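Uncharacterized NTF-2 like protein (Silicibacter pomeroyi DSS-3, PDB 3FKA) is of unknown function but is assigned to a putative lumazine-binding family of the NTF2-like superfamily, whose cone-shaped alpha-beta fold often encloses a pocket for a small molecule. Local coordinates at residues 38-43 with 113-118. Numbering follows the deposited sequence. Where two conformers were deposited one is given.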
ATOM      1  N   ALA B  38     -17.212 -16.217   0.956  1.00 24.39           N
ATOM      2  CA  ALA B  38     -16.185 -15.487   0.232  1.00 24.44           C
ATOM      3  C   ALA B  38     -16.501 -15.443  -1.263  1.00 25.06           C
ATOM      4  O   ALA B  38     -17.195 -16.324  -1.791  1.00 25.98           O
ATOM      5  CB  ALA B  38     -14.824 -16.118   0.415  1.00 23.69           C
ATOM      6  N   SER B  39     -15.986 -14.414  -1.917  1.00 26.00           N
ATOM      7  CA  SER B  39     -16.153 -14.215  -3.348  1.00 26.23           C
ATOM      8  C   SER B  39     -14.814 -14.114  -4.069  1.00 25.77           C
ATOM      9  O   SER B  39     -13.824 -13.727  -3.452  1.00 25.42           O
ATOM     10  CB  SER B  39     -16.900 -12.908  -3.579  1.00 27.86           C
ATOM     11  OG  SER B  39     -16.140 -11.814  -3.032  1.00 29.11           O
ATOM     12  N   GLU B  40     -14.782 -14.539  -5.335  1.00 24.55           N
ATOM     13  CA  GLU B  40     -13.620 -14.385  -6.227  1.00 24.70           C
ATOM     14  C   GLU B  40     -14.217 -13.648  -7.414  1.00 24.33           C
ATOM     15  O   GLU B  40     -15.078 -14.203  -8.108  1.00 24.48           O
ATOM     16  CB  GLU B  40     -12.987 -15.675  -6.671  1.00 26.41           C
ATOM     17  CG  GLU B  40     -11.872 -15.402  -7.683  1.00 27.73           C
ATOM     18  CD  GLU B  40     -11.372 -16.614  -8.364  1.00 28.79           C
ATOM     19  OE1 GLU B  40     -12.181 -17.300  -9.005  1.00 30.29           O
ATOM     20  OE2 GLU B  40     -10.168 -16.838  -8.314  1.00 30.15           O
ATOM     21  N   VAL B  41     -13.734 -12.438  -7.674  1.00 22.66           N
ATOM     22  CA  VAL B  41     -14.301 -11.567  -8.697  1.00 22.92           C
ATOM     23  C   VAL B  41     -13.286 -10.930  -9.629  1.00 23.05           C
ATOM     24  O   VAL B  41     -12.264 -10.436  -9.196  1.00 23.03           O
ATOM     25  CB  VAL B  41     -15.088 -10.408  -8.012  1.00 22.99           C
ATOM     26  CG1 VAL B  41     -15.845  -9.573  -9.027  1.00 22.33           C
ATOM     27  CG2 VAL B  41     -16.044 -10.954  -6.936  1.00 22.64           C
ATOM     28  N   GLY B  42     -13.594 -10.898 -10.913  1.00 23.05           N
ATOM     29  CA  GLY B  42     -12.720 -10.238 -11.878  1.00 23.99           C
ATOM     30  C   GLY B  42     -13.294 -10.403 -13.249  1.00 24.31           C
ATOM     31  O   GLY B  42     -14.393 -10.972 -13.389  1.00 25.03           O
ATOM     32  N   HIS B  43     -12.593  -9.845 -14.235  1.00 25.00           N
ATOM     33  CA  HIS B  43     -12.968  -9.993 -15.635  1.00 25.78           C
ATOM     34  C   HIS B  43     -12.197 -11.190 -16.180  1.00 27.93           C
ATOM     35  O   HIS B  43     -10.984 -11.308 -15.971  1.00 27.27           O
ATOM     36  CB  HIS B  43     -12.721  -8.754 -16.478  1.00 25.49           C
ATOM     37  CG  HIS B  43     -13.674  -7.650 -16.182  1.00 24.79           C
ATOM     38  ND1 HIS B  43     -13.294  -6.468 -15.594  1.00 25.03           N
ATOM     39  CD2 HIS B  43     -15.018  -7.585 -16.334  1.00 25.27           C
ATOM     40  CE1 HIS B  43     -14.364  -5.710 -15.422  1.00 25.20           C
ATOM     41  NE2 HIS B  43     -15.420  -6.362 -15.875  1.00 24.74           N
ATOM     42  N   VAL B 113     -11.712 -13.182   3.072  1.00 24.20           N
ATOM     43  CA  VAL B 113     -13.064 -12.689   2.893  1.00 24.08           C
ATOM     44  C   VAL B 113     -13.412 -12.546   1.409  1.00 24.89           C
ATOM     45  O   VAL B 113     -14.522 -12.899   0.996  1.00 24.06           O
ATOM     46  CB  VAL B 113     -13.264 -11.344   3.640  1.00 23.41           C
ATOM     47  CG1 VAL B 113     -14.666 -10.719   3.327  1.00 24.20           C
ATOM     48  CG2 VAL B 113     -13.064 -11.558   5.138  1.00 23.17           C
ATOM     49  N   SER B 114     -12.467 -12.042   0.616  1.00 24.78           N
ATOM     50  CA  SER B 114     -12.703 -11.851  -0.796  1.00 25.89           C
ATOM     51  C   SER B 114     -11.407 -11.719  -1.546  1.00 25.60           C
ATOM     52  O   SER B 114     -10.380 -11.368  -0.970  1.00 24.50           O
ATOM     53  CB  SER B 114     -13.519 -10.562  -1.030  1.00 26.84           C
ATOM     54  OG  SER B 114     -13.798 -10.354  -2.419  1.00 29.62           O
ATOM     55  N   LYS B 115     -11.498 -12.006  -2.830  1.00 25.50           N
ATOM     56  CA  LYS B 115     -10.374 -11.896  -3.744  0.50 25.08           C
ATOM     57  C   LYS B 115     -10.849 -11.244  -5.033  1.00 25.39           C
ATOM     58  O   LYS B 115     -11.805 -11.711  -5.627  1.00 26.37           O
ATOM     59  CB  LYS B 115      -9.803 -13.256  -4.126  0.50 25.32           C
ATOM     60  CG  LYS B 115      -8.495 -13.191  -4.969  0.50 25.30           C
ATOM     61  CD  LYS B 115      -8.323 -14.414  -5.880  0.50 25.08           C
ATOM     62  CE  LYS B 115      -8.481 -15.742  -5.152  0.50 24.92           C
ATOM     63  NZ  LYS B 115      -8.339 -16.862  -6.107  0.50 25.00           N
ATOM     64  N   VAL B 116     -10.206 -10.139  -5.436  1.00 24.36           N
ATOM     65  CA  VAL B 116     -10.499  -9.510  -6.739  0.50 24.10           C
ATOM     66  C   VAL B 116      -9.200  -9.711  -7.490  1.00 24.46           C
ATOM     67  O   VAL B 116      -8.125  -9.743  -6.872  1.00 24.32           O
ATOM     68  CB  VAL B 116     -10.945  -8.027  -6.753  0.50 23.74           C
ATOM     69  CG1 VAL B 116     -12.297  -7.873  -6.051  0.50 23.36           C
ATOM     70  CG2 VAL B 116      -9.889  -7.112  -6.165  0.50 23.25           C
ATOM     71  N   TYR B 117      -9.300  -9.921  -8.802  1.00 23.76           N
ATOM     72  CA  TYR B 117      -8.130 -10.154  -9.609  1.00 23.59           C
ATOM     73  C   TYR B 117      -8.231  -9.544 -10.989  1.00 22.91           C
ATOM     74  O   TYR B 117      -9.331  -9.176 -11.477  1.00 22.81           O
ATOM     75  CB  TYR B 117      -7.904 -11.680  -9.784  1.00 23.86           C
ATOM     76  CG  TYR B 117      -9.001 -12.314 -10.627  1.00 24.20           C
ATOM     77  CD1 TYR B 117      -8.934 -12.322 -12.033  1.00 23.65           C
ATOM     78  CD2 TYR B 117     -10.140 -12.833 -10.027  1.00 24.20           C
ATOM     79  CE1 TYR B 117      -9.959 -12.831 -12.810  1.00 24.15           C
ATOM     80  CE2 TYR B 117     -11.171 -13.376 -10.816  1.00 24.08           C
ATOM     81  CZ  TYR B 117     -11.074 -13.366 -12.200  1.00 24.37           C
ATOM     82  OH  TYR B 117     -12.097 -13.907 -12.963  1.00 25.03           O
ATOM     83  N   ARG B 118      -7.074  -9.388 -11.614  1.00 22.96           N
ATOM     84  CA  ARG B 118      -7.025  -8.972 -13.008  1.00 22.85           C
ATOM     85  C   ARG B 118      -5.939  -9.833 -13.639  1.00 23.06           C
ATOM     86  O   ARG B 118      -4.954 -10.178 -12.986  1.00 23.06           O
ATOM     87  CB  ARG B 118      -6.829  -7.465 -13.222  1.00 23.69           C
ATOM     88  CG  ARG B 118      -5.484  -6.839 -12.912  1.00 23.81           C
ATOM     89  CD  ARG B 118      -4.373  -7.112 -13.965  1.00 24.41           C
ATOM     90  NE  ARG B 118      -3.135  -6.425 -13.614  1.00 24.17           N
ATOM     91  CZ  ARG B 118      -2.578  -5.405 -14.272  1.00 25.17           C
ATOM     92  NH1 ARG B 118      -3.085  -4.888 -15.389  1.00 25.83           N
ATOM     93  NH2 ARG B 118      -1.449  -4.897 -13.792  1.00 25.29           N
TER
HETATM   94  O   HOH W   1     -14.035 -14.781 -10.978  1.00 19.12           O
HETATM   95  O   HOH W   2     -10.305  -8.162 -13.746  1.00 14.23           O
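Tyr117 lays its phenol ring across the backbone of Gly42, a clear case of an aromatic side chain packing over a glycine on the adjoining strand. With chi1 at 68°, CG sits between the backbone N and the carbonyl carbon, which turns the ring back over the neighbouring strand; Gly42 CA then lies 3.8 Å from the centroid of the Tyr117 ring, a CH-pi contact to one face. Glu40 CG borders the same ring obliquely, 3.8 Å from Tyr117 CE2.

The two strands run parallel, the one parallel pairing in a mixed sheet of the NTF2-like fold. Their middle is firmly bonded: Lys115 N donates to Ser39 O, Val41 N reaches Lys115 O at 2.9 Å, and Tyr117 N returns to Val41 O. On the side of Lys115 and Tyr117, the extended Glu40 chain and the Lys115 chain, bent at chi3, run side by side until, in the conformer given, Glu40 OE2 meets Lys115 NZ at 2.9 Å in a salt bridge. The ammonium approaches the anti side of the carboxylate, 32° out of its plane. On the opposite face Ser39 OG and Ser114 OG lie 2.8 Å apart, near the second subunit.

Toward His43 the pairing loosens and a water joins the strands, accepting from His43 N and donating to Tyr117 O. Another, on the far side of strand 38-43, links Tyr117 OH with Glu40 O. The imidazole of His43 turns instead to Asp82 and His106 of the second subunit. Glu40 OE1 is hydrogen-bonded to Asn51 ND2 on strand 47-52 and to an unidentified molecule, probably from the crystallisation liquor. Asn51, helped by Lys115 in this conformer, thus holds the carboxylate in position and rotation, and Glu40 may mark a pocket wall.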